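Local coordinates for heterokaryon incompatibility protein S (Podospora anserina, PDB 2WVO), which drives heterokaryon incompatibility, setting off a lethal reaction when it meets the [het-s] prion form in fused cells, at residues A48-S53 and S134-Q139; L110-D115 and A149-K154; D117-G122 and L197-D202; I159-A164 and G205-A210; V179-A184 and M211-A216. One frame throughout, in Å; residues are numbered along the deposited sequence. Where two conformers were deposited one is given.

Contact 1 of 5, residues A48-S53 and S134-Q139; sequences AKVRLS and SRRQKQ
R136 and S53 join two helices of the mainly helical HeLo domain. R136 sits in the last turn of helix 120-136, and S53 lies well inside helix 38-59. The guanidinium reaches the serine through one hydrogen bond. NH1 of R136 donates to OG of S53 at 2.9 Å, with an N-H...O angle of 161°. The hydroxyl lies in the guanidinium plane, at its edge, so the N-H is well aimed. OG of S53 in turn donates to O of V50, one turn back, at 2.8 Å. The same oxygen accepts the arginine N-H, so OG both donates and accepts. The serine chi1 of 85° places OG between the backbone N and the carbonyl carbon, where both bonds can form. The arginine chain is extended from CG to NE and spans the gap between the helices. Its CD packs against the serine too, 3.4 Å from OG of S53. The other terminal nitrogen, NH2 of R136, makes a salt bridge to E187 at the end of helix 177-187. The arginine therefore ties three helices together. The side chain of Q137, the first residue past the helix, lies against CB of S53. V50 and S53 also pack on V133 of helix 120-136. A water also links the two segments. It accepts from NZ of K49 at 3.2 Å and lies 3.3 Å from OG of S134.

Contact 2 of 5, residues L110-D115 and A149-K154; sequences LVVFED and ALYDGK
L110 and V112 lie against Y151 and A149, where a loop of the HeLo domain runs beside its small parallel sheet of strands 28-30 and 148-150. The loop joins helix 75-104 to helix 120-136. The other segment leaves strand 148-150 and enters helix 153-172. Apolar packing makes up most of the contact. CD2 of L110 comes obliquely onto the hydroxyl end of the tyrosine ring, 3.6 Å from CZ of Y151. The leucine has CG beside its backbone N, at chi1 -70°, and with chi2 near 180° CD2 is the methyl that meets the ring. V112 points at the strand. Its CG1 meets CB of A149 at 3.8 Å and lies more loosely by the ring, 4.5 Å from CE2 of Y151. No direct hydrogen bond crosses between the segments. Backbone bonds hold the loop instead to the chain around strand 28-30, from V111 to R32 and from F113 to L30. The tyrosine ring also stacks with Y101 of helix 75-104. D152 takes the N-cap position of the next helix, and its OD1 is hydrogen-bonded to OG of S155. The polar link across the contact is a water. It donates to O of L110 at 2.7 Å. The same water lies in the plane of the tyrosine ring, at its edge, 2.5 Å from OH of Y151.

Contact 3 of 5, residues D117-G122 and L197-D202; sequences DMKPIG and LTILKD
K119 has CG between its backbone N and carbonyl carbon, at chi1 81°, and its chain bends at chi3. I199 carries CG1 beside its backbone N, at chi1 -62°, and turns at chi2 (-63°). These turns bring the two chains tip to tip. NZ of K119 ends 3.9 Å from CD1 of I199. The ammonium group lies beside a methyl, and the contact is one of packing alone. I121 meets the same isoleucine from another direction. Its CG2 lies 4.0 Å from CG1 of I199, and the two side chains cross at about a right angle. I199 thus receives both partners. The contact lies at the surface of the HeLo helical bundle. It joins the start of helix 120-136 to helix 194-204, and K119 holds the N-cap position of the former. The backbone N of K119 is hydrogen-bonded to OE2 of E39 on helix 38-59. Deeper in the bundle, I199 also touches L43 of helix 38-59 and L125 of helix 120-136. One turn further along helix 120-136 than I121, L125 also packs against L200. D202 forms a salt bridge with R40, a second tie from helix 194-204 to helix 38-59.

Contact 4 of 5, residues I159-A164 and G205-A210; sequences IVDQVA and GGIDAA
I207 fits against one side of helix 153-172 and touches three of its residues. CG2 of I207 packs on CG1 of V160 at 3.6 Å. CD1 of the isoleucine reaches the same methyl, 3.9 Å from CG1 of V160. The two side chains meet at a slant. The isoleucine chi1 of 62° sets CG2 beside the backbone N, facing the helix. One turn on, CB of A164 lies 3.9 Å from CB of I207 and 3.5 Å from O of I207. The small alanine lets the backbone come near, with the two CA atoms of A164 and I207 5.3 Å apart. On the solvent side, OD1 of D161 lies 3.8 Å from CG2 of I207. Arginines of helix 38-59 hold the loop in place. R51 donates to O of I207, and R44 donates to O of G205. D208 then takes the N-cap position of helix 209-218. Its OD1 accepts from the backbone N of M211, while OD2 forms a salt bridge with R54. G206, with a positive phi of 88°, lies in the turn that follows helix 194-204. The arrangement is an interhelical loop of the HeLo bundle that packs I207 on helix 153-172 and ends in an aspartate N-cap.

Contact 5 of 5, residues V179-A184 and M211-A216; sequences VCHKLA and MSDAAA
H181 and A184 of helix 177-187 face D213, M211 and A214 of helix 209-218 in a helix-helix packing of the HeLo bundle. The segment axes approach to 9.4 Å and cross at -47°. H181 comes first. Its CG lies anti to the backbone N, at chi1 -154°, and this swings the imidazole toward the other helix. The ring presents its edge, with NE2 of H181 4.1 Å from CB of D213. Ring and carboxylate are steeply turned, their planes 76° apart. The two ionisable groups do not touch: NE2 of H181 stays 4.2 Å from OD2 of D213. NE2 is buried here without a hydrogen-bond partner in the model. A nearby carboxylate could favour the protonated ring, though the charge is not seen. Both H181 and A184 also pack on A210, in the first turn of helix 209-218. A184 follows, one turn further along the first helix. Its methyl points at the second helix and lies 4.2 Å from N of M211. The side chain of M211 turns away, onto L200 of helix 194-204 and I47 of helix 38-59. The backbone of A184 makes the last contact, with its O 4.1 Å from CB of A214.

Helix 38-59 runs through much of this arrangement: it supplies one segment of contact 1 and packs beside contacts 3, 4 and 5. Contacts 1 and 3 share helix 120-136 but have centres about 20 Å apart. Contacts 2 and 4 share helix 153-172, and contacts 4 and 5 share helix 209-218, with centres about 13 Å apart. Contacts 2 and 5 lie farthest apart, about 29 Å between centres, on opposite sides of the chain's centre. Along the chain, contact 1 closes before contacts 4 and 5 open, while contacts 3, 4 and 5 interleave. Residues distant in sequence are thus woven into one compact globular domain, the part that inhibits the protein's own prion domain.

Contact 1 of 5, residues A48-S53 and S134-Q139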
# COMPACT_ATOMS: atom_id res chain seq x y z
N ALA A 48 -12.48 -5.07 -11.01
CA ALA A 48 -11.58 -3.95 -10.73
C ALA A 48 -11.01 -3.39 -12.03
O ALA A 48 -10.92 -2.17 -12.20
CB ALA A 48 -10.45 -4.39 -9.77
N LYS A 49 -10.65 -4.29 -12.94
CA LYS A 49 -10.19 -3.93 -14.28
C LYS A 49 -11.28 -3.22 -15.11
O LYS A 49 -11.03 -2.17 -15.71
CB LYS A 49 -9.71 -5.19 -15.01
CG LYS A 49 -8.95 -4.93 -16.30
CD LYS A 49 -8.67 -6.25 -17.00
CE LYS A 49 -7.72 -6.08 -18.16
NZ LYS A 49 -7.25 -7.41 -18.66
N VAL A 50 -12.48 -3.81 -15.15
CA VAL A 50 -13.63 -3.24 -15.86
C VAL A 50 -13.95 -1.83 -15.39
O VAL A 50 -14.26 -0.94 -16.18
CB VAL A 50 -14.91 -4.14 -15.70
CG1 VAL A 50 -16.17 -3.37 -16.09
CG2 VAL A 50 -14.77 -5.42 -16.50
N ARG A 51 -13.89 -1.65 -14.08
CA ARG A 51 -14.09 -0.40 -13.39
C ARG A 51 -13.15 0.69 -13.93
O ARG A 51 -13.55 1.80 -14.26
CB ARG A 51 -13.79 -0.72 -11.93
CG ARG A 51 -14.27 0.23 -10.88
CD ARG A 51 -15.79 0.24 -10.64
NE ARG A 51 -16.08 1.63 -10.34
CZ ARG A 51 -15.91 2.19 -9.14
NH1 ARG A 51 -15.53 1.46 -8.10
NH2 ARG A 51 -16.15 3.48 -8.99
N LEU A 52 -11.87 0.34 -14.01
CA LEU A 52 -10.83 1.19 -14.56
C LEU A 52 -11.13 1.50 -16.04
O LEU A 52 -11.12 2.66 -16.45
CB LEU A 52 -9.49 0.48 -14.39
CG LEU A 52 -8.16 1.13 -13.99
CD1 LEU A 52 -8.29 2.42 -13.15
CD2 LEU A 52 -7.29 0.06 -13.27
N SER A 53 -11.45 0.46 -16.81
CA SER A 53 -11.78 0.62 -18.23
C SER A 53 -13.01 1.50 -18.44
O SER A 53 -13.05 2.29 -19.39
CB SER A 53 -11.96 -0.73 -18.93
OG SER A 53 -13.28 -1.24 -18.76
N SER A 134 -11.06 -5.52 -23.42
CA SER A 134 -10.34 -5.62 -24.71
C SER A 134 -10.92 -4.72 -25.80
O SER A 134 -10.16 -4.13 -26.58
CB SER A 134 -10.30 -7.07 -25.22
OG SER A 134 -9.33 -7.81 -24.51
N ARG A 135 -12.25 -4.64 -25.86
CA ARG A 135 -12.94 -3.74 -26.80
C ARG A 135 -12.59 -2.29 -26.48
O ARG A 135 -12.18 -1.54 -27.36
CB ARG A 135 -14.46 -3.95 -26.77
CG ARG A 135 -15.27 -2.81 -27.43
CD ARG A 135 -16.56 -2.53 -26.67
NE ARG A 135 -16.66 -1.13 -26.23
CZ ARG A 135 -17.35 -0.72 -25.17
NH1 ARG A 135 -18.01 -1.59 -24.41
NH2 ARG A 135 -17.38 0.56 -24.85
N ARG A 136 -12.76 -1.92 -25.22
CA ARG A 136 -12.47 -0.56 -24.76
C ARG A 136 -11.01 -0.17 -24.90
O ARG A 136 -10.71 0.97 -25.23
CB ARG A 136 -12.89 -0.40 -23.30
CG ARG A 136 -14.36 -0.34 -23.11
CD ARG A 136 -14.70 -0.24 -21.67
NE ARG A 136 -16.14 -0.05 -21.49
CZ ARG A 136 -16.78 -0.27 -20.35
NH1 ARG A 136 -16.13 -0.70 -19.28
NH2 ARG A 136 -18.09 -0.06 -20.29
N GLN A 137 -10.11 -1.11 -24.65
CA GLN A 137 -8.69 -0.79 -24.56
C GLN A 137 -8.08 -0.50 -25.91
O GLN A 137 -8.06 -1.37 -26.79
CB GLN A 137 -7.89 -1.88 -23.83
CG GLN A 137 -8.10 -1.88 -22.33
CD GLN A 137 -8.13 -0.48 -21.73
OE1 GLN A 137 -7.12 0.24 -21.73
NE2 GLN A 137 -9.30 -0.09 -21.22
N LYS A 138 -7.62 0.75 -26.06
CA LYS A 138 -6.93 1.21 -27.27
C LYS A 138 -5.77 0.27 -27.51
O LYS A 138 -5.09 -0.16 -26.56
CB LYS A 138 -6.41 2.64 -27.09
CG LYS A 138 -6.06 3.34 -28.40
CD LYS A 138 -5.08 4.49 -28.18
CE LYS A 138 -4.72 5.19 -29.49
NZ LYS A 138 -5.87 5.96 -30.05
N GLN A 139 -5.54 -0.07 -28.77
CA GLN A 139 -4.73 -1.24 -29.09
C GLN A 139 -3.26 -1.15 -28.66
O GLN A 139 -2.66 -0.08 -28.63
CB GLN A 139 -4.91 -1.69 -30.54
CG GLN A 139 -6.01 -2.76 -30.69
CD GLN A 139 -7.33 -2.39 -30.00
OE1 GLN A 139 -7.85 -3.15 -29.19
NE2 GLN A 139 -7.87 -1.21 -30.33
O HOH W 1 -9.07 -7.88 -21.23

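Contact 2 of 5, residues L110-D115 and A149-K154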
# COMPACT_ATOMS: atom_id res chain seq x y z
N LEU A 110 3.34 -23.47 -4.46
CA LEU A 110 3.58 -22.60 -5.61
C LEU A 110 2.71 -22.95 -6.82
O LEU A 110 2.87 -22.39 -7.90
CB LEU A 110 5.07 -22.56 -5.98
CG LEU A 110 6.03 -21.86 -5.01
CD1 LEU A 110 7.47 -21.93 -5.51
CD2 LEU A 110 5.62 -20.41 -4.75
N VAL A 111 1.77 -23.87 -6.61
CA VAL A 111 0.83 -24.30 -7.64
C VAL A 111 -0.23 -23.21 -7.82
O VAL A 111 -0.72 -22.64 -6.84
CB VAL A 111 0.18 -25.68 -7.29
CG1 VAL A 111 -0.75 -26.16 -8.41
CG2 VAL A 111 1.26 -26.74 -7.01
N VAL A 112 -0.55 -22.89 -9.07
CA VAL A 112 -1.54 -21.88 -9.38
C VAL A 112 -2.69 -22.45 -10.22
O VAL A 112 -2.54 -23.49 -10.88
CB VAL A 112 -0.92 -20.63 -10.11
CG1 VAL A 112 0.25 -20.05 -9.31
CG2 VAL A 112 -0.50 -20.97 -11.53
N PHE A 113 -3.83 -21.77 -10.19
CA PHE A 113 -4.95 -22.08 -11.06
C PHE A 113 -4.71 -21.57 -12.49
O PHE A 113 -4.10 -20.51 -12.68
CB PHE A 113 -6.22 -21.42 -10.53
CG PHE A 113 -6.79 -22.06 -9.29
CD1 PHE A 113 -6.74 -21.40 -8.07
CD2 PHE A 113 -7.42 -23.31 -9.35
CE1 PHE A 113 -7.29 -21.98 -6.92
CE2 PHE A 113 -7.96 -23.91 -8.21
CZ PHE A 113 -7.90 -23.24 -6.99
N GLU A 114 -5.20 -22.33 -13.46
CA GLU A 114 -5.33 -21.88 -14.85
C GLU A 114 -6.80 -21.55 -15.12
O GLU A 114 -7.69 -22.00 -14.38
CB GLU A 114 -4.90 -22.97 -15.83
CG GLU A 114 -3.42 -23.33 -15.81
CD GLU A 114 -3.14 -24.61 -16.57
OE1 GLU A 114 -2.54 -25.54 -15.99
OE2 GLU A 114 -3.53 -24.71 -17.75
N ASP A 115 -7.06 -20.77 -16.16
CA ASP A 115 -8.42 -20.33 -16.48
C ASP A 115 -9.43 -21.47 -16.64
O ASP A 115 -10.57 -21.36 -16.21
CB ASP A 115 -8.43 -19.45 -17.74
CG ASP A 115 -7.96 -18.03 -17.47
OD1 ASP A 115 -7.56 -17.71 -16.32
OD2 ASP A 115 -7.98 -17.22 -18.43
N ALA A 149 2.09 -14.39 -9.50
CA ALA A 149 0.99 -15.00 -8.77
C ALA A 149 0.67 -14.33 -7.44
O ALA A 149 1.56 -13.94 -6.68
CB ALA A 149 1.29 -16.49 -8.54
N LEU A 150 -0.63 -14.18 -7.17
CA LEU A 150 -1.12 -13.82 -5.84
C LEU A 150 -1.31 -15.10 -5.04
O LEU A 150 -2.07 -15.99 -5.45
CB LEU A 150 -2.44 -13.04 -5.93
CG LEU A 150 -2.44 -11.62 -6.50
CD1 LEU A 150 -3.83 -11.19 -6.95
CD2 LEU A 150 -1.89 -10.62 -5.48
N TYR A 151 -0.63 -15.20 -3.90
CA TYR A 151 -0.65 -16.43 -3.09
C TYR A 151 -1.53 -16.38 -1.84
O TYR A 151 -1.83 -17.42 -1.26
CB TYR A 151 0.76 -16.85 -2.68
CG TYR A 151 1.65 -17.21 -3.84
CD1 TYR A 151 2.63 -16.32 -4.27
CD2 TYR A 151 1.51 -18.44 -4.50
CE1 TYR A 151 3.47 -16.65 -5.32
CE2 TYR A 151 2.34 -18.77 -5.56
CZ TYR A 151 3.32 -17.86 -5.96
OH TYR A 151 4.16 -18.17 -7.01
N ASP A 152 -1.93 -15.20 -1.39
CA ASP A 152 -2.91 -15.17 -0.32
C ASP A 152 -4.02 -14.15 -0.50
O ASP A 152 -3.88 -13.22 -1.31
CB ASP A 152 -2.25 -15.16 1.08
CG ASP A 152 -2.14 -13.78 1.69
OD1 ASP A 152 -1.54 -12.90 1.05
OD2 ASP A 152 -2.65 -13.60 2.83
N GLY A 153 -5.12 -14.37 0.22
CA GLY A 153 -6.33 -13.55 0.14
C GLY A 153 -6.14 -12.08 0.43
O GLY A 153 -6.66 -11.25 -0.31
N LYS A 154 -5.41 -11.75 1.49
CA LYS A 154 -5.05 -10.36 1.82
C LYS A 154 -4.47 -9.58 0.64
O LYS A 154 -4.82 -8.42 0.45
CB LYS A 154 -4.02 -10.33 2.96
CG LYS A 154 -4.58 -10.64 4.33
CD LYS A 154 -5.47 -9.52 4.86
CE LYS A 154 -5.46 -9.48 6.38
NZ LYS A 154 -5.24 -10.83 6.96
O HOH W 2 3.94 -20.00 -8.70

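Contact 3 of 5, residues D117-G122 and L197-D202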
# COMPACT_ATOMS: atom_id res chain seq x y z
N ASP A 117 -9.68 -24.06 -15.00
CA ASP A 117 -10.05 -24.61 -13.68
C ASP A 117 -11.37 -24.06 -13.12
O ASP A 117 -11.99 -24.69 -12.26
CB ASP A 117 -8.93 -24.40 -12.65
CG ASP A 117 -7.63 -25.11 -13.01
OD1 ASP A 117 -6.56 -24.68 -12.53
OD2 ASP A 117 -7.65 -26.11 -13.76
N MET A 118 -11.77 -22.88 -13.60
CA MET A 118 -13.01 -22.22 -13.15
C MET A 118 -14.23 -23.05 -13.49
O MET A 118 -14.24 -23.73 -14.53
CB MET A 118 -13.14 -20.84 -13.81
CG MET A 118 -12.36 -19.71 -13.13
SD MET A 118 -12.52 -18.09 -13.95
CE MET A 118 -11.54 -18.38 -15.40
N LYS A 119 -15.25 -23.00 -12.63
CA LYS A 119 -16.59 -23.53 -12.93
C LYS A 119 -17.04 -22.97 -14.29
O LYS A 119 -16.53 -21.94 -14.72
CB LYS A 119 -17.59 -23.06 -11.85
CG LYS A 119 -18.12 -21.60 -12.06
CD LYS A 119 -19.03 -21.06 -10.94
CE LYS A 119 -18.22 -20.54 -9.77
NZ LYS A 119 -19.00 -19.86 -8.71
N PRO A 120 -17.99 -23.64 -14.98
CA PRO A 120 -18.41 -23.12 -16.29
C PRO A 120 -19.02 -21.71 -16.27
O PRO A 120 -18.84 -20.94 -17.22
CB PRO A 120 -19.46 -24.14 -16.76
CG PRO A 120 -19.18 -25.37 -15.96
CD PRO A 120 -18.73 -24.87 -14.63
N ILE A 121 -19.73 -21.38 -15.19
CA ILE A 121 -20.42 -20.09 -15.08
C ILE A 121 -19.46 -18.95 -14.75
O ILE A 121 -19.55 -17.86 -15.32
CB ILE A 121 -21.63 -20.17 -14.12
CG1 ILE A 121 -22.88 -20.54 -14.93
CG2 ILE A 121 -21.84 -18.85 -13.37
CD1 ILE A 121 -24.01 -21.11 -14.13
N GLY A 122 -18.54 -19.21 -13.82
CA GLY A 122 -17.46 -18.29 -13.53
C GLY A 122 -16.57 -18.12 -14.74
O GLY A 122 -16.16 -17.01 -15.06
N LEU A 197 -25.93 -13.69 -13.27
CA LEU A 197 -26.18 -12.37 -12.69
C LEU A 197 -25.95 -12.33 -11.18
O LEU A 197 -25.48 -11.32 -10.64
CB LEU A 197 -27.61 -11.92 -13.02
CG LEU A 197 -27.92 -11.47 -14.46
CD1 LEU A 197 -29.42 -11.38 -14.68
CD2 LEU A 197 -27.23 -10.14 -14.81
N THR A 198 -26.25 -13.44 -10.51
CA THR A 198 -26.16 -13.56 -9.06
C THR A 198 -24.71 -13.69 -8.63
O THR A 198 -24.30 -13.13 -7.61
CB THR A 198 -26.99 -14.77 -8.58
OG1 THR A 198 -28.34 -14.62 -9.04
CG2 THR A 198 -26.98 -14.91 -7.05
N ILE A 199 -23.94 -14.42 -9.44
CA ILE A 199 -22.50 -14.57 -9.24
C ILE A 199 -21.78 -13.21 -9.46
O ILE A 199 -20.91 -12.84 -8.67
CB ILE A 199 -21.90 -15.69 -10.15
CG1 ILE A 199 -22.51 -17.07 -9.81
CG2 ILE A 199 -20.39 -15.74 -10.05
CD1 ILE A 199 -22.21 -17.60 -8.39
N LEU A 200 -22.18 -12.49 -10.51
CA LEU A 200 -21.66 -11.14 -10.78
C LEU A 200 -21.94 -10.14 -9.66
O LEU A 200 -21.03 -9.43 -9.23
CB LEU A 200 -22.24 -10.57 -12.08
CG LEU A 200 -21.40 -10.38 -13.35
CD1 LEU A 200 -22.16 -9.48 -14.30
CD2 LEU A 200 -19.98 -9.83 -13.10
N LYS A 201 -23.19 -10.08 -9.21
CA LYS A 201 -23.59 -9.15 -8.15
C LYS A 201 -22.87 -9.42 -6.83
O LYS A 201 -22.53 -8.48 -6.09
CB LYS A 201 -25.10 -9.17 -7.93
CG LYS A 201 -25.58 -8.17 -6.90
CD LYS A 201 -27.07 -8.22 -6.70
CE LYS A 201 -27.52 -7.19 -5.66
NZ LYS A 201 -27.17 -7.57 -4.26
N ASP A 202 -22.63 -10.70 -6.53
CA ASP A 202 -21.92 -11.09 -5.32
C ASP A 202 -20.46 -10.68 -5.36
O ASP A 202 -19.91 -10.21 -4.36
CB ASP A 202 -22.06 -12.60 -5.07
CG ASP A 202 -21.01 -13.14 -4.11
OD1 ASP A 202 -21.32 -13.25 -2.90
OD2 ASP A 202 -19.87 -13.42 -4.54

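Contact 4 of 5, residues I159-A164 and G205-A210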
# COMPACT_ATOMS: atom_id res chain seq x y z
N ILE A 159 -5.48 -5.23 -3.53
CA ILE A 159 -5.55 -4.72 -4.90
C ILE A 159 -6.97 -4.31 -5.29
O ILE A 159 -7.23 -3.19 -5.72
CB ILE A 159 -5.00 -5.75 -5.93
CG1 ILE A 159 -3.48 -5.82 -5.83
CG2 ILE A 159 -5.44 -5.39 -7.38
CD1 ILE A 159 -2.89 -7.05 -6.50
N VAL A 160 -7.89 -5.26 -5.12
CA VAL A 160 -9.26 -5.10 -5.53
C VAL A 160 -9.94 -3.95 -4.76
O VAL A 160 -10.63 -3.13 -5.37
CB VAL A 160 -9.96 -6.48 -5.43
CG1 VAL A 160 -11.41 -6.39 -5.09
CG2 VAL A 160 -9.73 -7.25 -6.74
N ASP A 161 -9.69 -3.85 -3.46
CA ASP A 161 -10.29 -2.81 -2.63
C ASP A 161 -9.68 -1.44 -2.95
O ASP A 161 -10.41 -0.45 -3.10
CB ASP A 161 -10.18 -3.14 -1.13
CG ASP A 161 -11.05 -4.34 -0.73
OD1 ASP A 161 -12.09 -4.56 -1.38
OD2 ASP A 161 -10.71 -5.07 0.24
N GLN A 162 -8.36 -1.38 -3.07
CA GLN A 162 -7.69 -0.10 -3.35
C GLN A 162 -7.97 0.42 -4.74
O GLN A 162 -8.29 1.60 -4.90
CB GLN A 162 -6.20 -0.18 -3.07
CG GLN A 162 -5.87 -0.29 -1.59
CD GLN A 162 -4.47 0.19 -1.27
OE1 GLN A 162 -3.72 -0.50 -0.60
NE2 GLN A 162 -4.11 1.38 -1.76
N VAL A 163 -7.91 -0.45 -5.75
CA VAL A 163 -8.29 -0.03 -7.11
C VAL A 163 -9.69 0.58 -7.13
O VAL A 163 -9.86 1.67 -7.68
CB VAL A 163 -8.11 -1.18 -8.18
CG1 VAL A 163 -8.79 -0.83 -9.50
CG2 VAL A 163 -6.62 -1.44 -8.42
N ALA A 164 -10.66 -0.11 -6.54
CA ALA A 164 -12.05 0.35 -6.46
C ALA A 164 -12.21 1.74 -5.81
O ALA A 164 -12.89 2.60 -6.36
CB ALA A 164 -12.92 -0.69 -5.75
N GLY A 205 -20.01 -6.88 -5.08
CA GLY A 205 -20.27 -6.37 -3.73
C GLY A 205 -19.07 -5.70 -3.09
O GLY A 205 -18.02 -6.33 -2.89
N GLY A 206 -19.20 -4.41 -2.77
CA GLY A 206 -18.14 -3.63 -2.13
C GLY A 206 -17.15 -2.97 -3.09
O GLY A 206 -16.35 -2.13 -2.67
N ILE A 207 -17.20 -3.32 -4.37
CA ILE A 207 -16.19 -2.82 -5.31
C ILE A 207 -16.73 -2.14 -6.58
O ILE A 207 -16.01 -1.38 -7.24
CB ILE A 207 -15.13 -3.91 -5.67
CG1 ILE A 207 -15.77 -5.12 -6.37
CG2 ILE A 207 -14.31 -4.31 -4.43
CD1 ILE A 207 -14.77 -6.08 -7.00
N ASP A 208 -17.99 -2.38 -6.91
CA ASP A 208 -18.58 -1.79 -8.11
C ASP A 208 -20.08 -1.68 -7.86
O ASP A 208 -20.85 -2.59 -8.21
CB ASP A 208 -18.28 -2.67 -9.33
CG ASP A 208 -18.59 -1.99 -10.67
OD1 ASP A 208 -19.26 -0.92 -10.70
OD2 ASP A 208 -18.16 -2.56 -11.70
N ALA A 209 -20.49 -0.59 -7.21
CA ALA A 209 -21.89 -0.39 -6.83
C ALA A 209 -22.78 -0.28 -8.07
O ALA A 209 -23.92 -0.75 -8.06
CB ALA A 209 -22.05 0.83 -5.92
N ALA A 210 -22.24 0.31 -9.14
CA ALA A 210 -22.93 0.44 -10.43
C ALA A 210 -23.20 -0.90 -11.12
O ALA A 210 -24.28 -1.08 -11.69
CB ALA A 210 -22.17 1.39 -11.36

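Contact 5 of 5, residues V179-A184 and M211-A216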
# COMPACT_ATOMS: atom_id res chain seq x y z
N VAL A 179 -22.84 9.07 -17.03
CA VAL A 179 -22.17 8.30 -18.08
C VAL A 179 -21.68 6.93 -17.57
O VAL A 179 -21.87 5.91 -18.23
CB VAL A 179 -20.99 9.12 -18.68
CG1 VAL A 179 -20.39 8.42 -19.90
CG2 VAL A 179 -21.47 10.53 -19.06
N CYS A 180 -21.06 6.91 -16.39
CA CYS A 180 -20.57 5.66 -15.80
C CYS A 180 -21.71 4.68 -15.45
O CYS A 180 -21.55 3.47 -15.62
CB CYS A 180 -19.70 5.92 -14.56
SG CYS A 180 -18.05 6.55 -14.95
N HIS A 181 -22.83 5.20 -14.97
CA HIS A 181 -23.95 4.32 -14.61
C HIS A 181 -24.61 3.70 -15.84
O HIS A 181 -24.99 2.52 -15.81
CB HIS A 181 -24.97 5.00 -13.68
CG HIS A 181 -25.73 4.03 -12.83
ND1 HIS A 181 -27.11 4.01 -12.76
CD2 HIS A 181 -25.30 3.01 -12.04
CE1 HIS A 181 -27.50 3.04 -11.95
NE2 HIS A 181 -26.42 2.42 -11.51
N LYS A 182 -24.74 4.48 -16.91
CA LYS A 182 -25.25 3.99 -18.20
C LYS A 182 -24.32 2.92 -18.80
O LYS A 182 -24.79 1.92 -19.34
CB LYS A 182 -25.48 5.16 -19.16
CG LYS A 182 -25.07 4.95 -20.63
CD LYS A 182 -23.72 5.60 -20.92
CE LYS A 182 -23.61 6.15 -22.36
NZ LYS A 182 -22.76 5.30 -23.25
N LEU A 183 -23.01 3.16 -18.68
CA LEU A 183 -21.99 2.25 -19.16
C LEU A 183 -22.08 0.91 -18.44
O LEU A 183 -22.00 -0.14 -19.07
CB LEU A 183 -20.61 2.87 -18.99
CG LEU A 183 -19.77 3.41 -20.16
CD1 LEU A 183 -20.56 3.63 -21.42
CD2 LEU A 183 -19.03 4.66 -19.74
N ALA A 184 -22.25 0.97 -17.11
CA ALA A 184 -22.45 -0.22 -16.28
C ALA A 184 -23.68 -1.03 -16.71
O ALA A 184 -23.64 -2.26 -16.70
CB ALA A 184 -22.55 0.17 -14.81
N MET A 211 -22.25 -1.82 -11.08
CA MET A 211 -22.47 -3.15 -11.64
C MET A 211 -23.44 -3.95 -10.77
O MET A 211 -24.27 -4.71 -11.29
CB MET A 211 -21.16 -3.92 -11.79
CG MET A 211 -21.30 -5.30 -12.42
SD MET A 211 -19.74 -6.19 -12.58
CE MET A 211 -18.92 -5.16 -13.82
N SER A 212 -23.32 -3.79 -9.46
CA SER A 212 -24.17 -4.47 -8.49
C SER A 212 -25.64 -4.05 -8.64
O SER A 212 -26.54 -4.89 -8.60
CB SER A 212 -23.66 -4.20 -7.07
OG SER A 212 -24.32 -5.02 -6.13
N ASP A 213 -25.87 -2.75 -8.82
CA ASP A 213 -27.22 -2.20 -9.04
C ASP A 213 -27.82 -2.67 -10.36
O ASP A 213 -28.98 -3.08 -10.40
CB ASP A 213 -27.20 -0.67 -8.98
CG ASP A 213 -26.87 -0.14 -7.60
OD1 ASP A 213 -27.02 -0.89 -6.61
OD2 ASP A 213 -26.47 1.04 -7.50
N ALA A 214 -27.04 -2.61 -11.43
CA ALA A 214 -27.48 -3.10 -12.74
C ALA A 214 -27.84 -4.59 -12.73
O ALA A 214 -28.77 -5.01 -13.42
CB ALA A 214 -26.43 -2.82 -13.80
N ALA A 215 -27.10 -5.38 -11.95
CA ALA A 215 -27.34 -6.81 -11.85
C ALA A 215 -28.58 -7.12 -10.99
O ALA A 215 -29.37 -7.99 -11.35
CB ALA A 215 -26.12 -7.53 -11.30
N ALA A 216 -28.73 -6.40 -9.88
CA ALA A 216 -29.89 -6.52 -9.00
C ALA A 216 -31.18 -6.09 -9.69
O ALA A 216 -32.23 -6.67 -9.44
CB ALA A 216 -29.68 -5.69 -7.74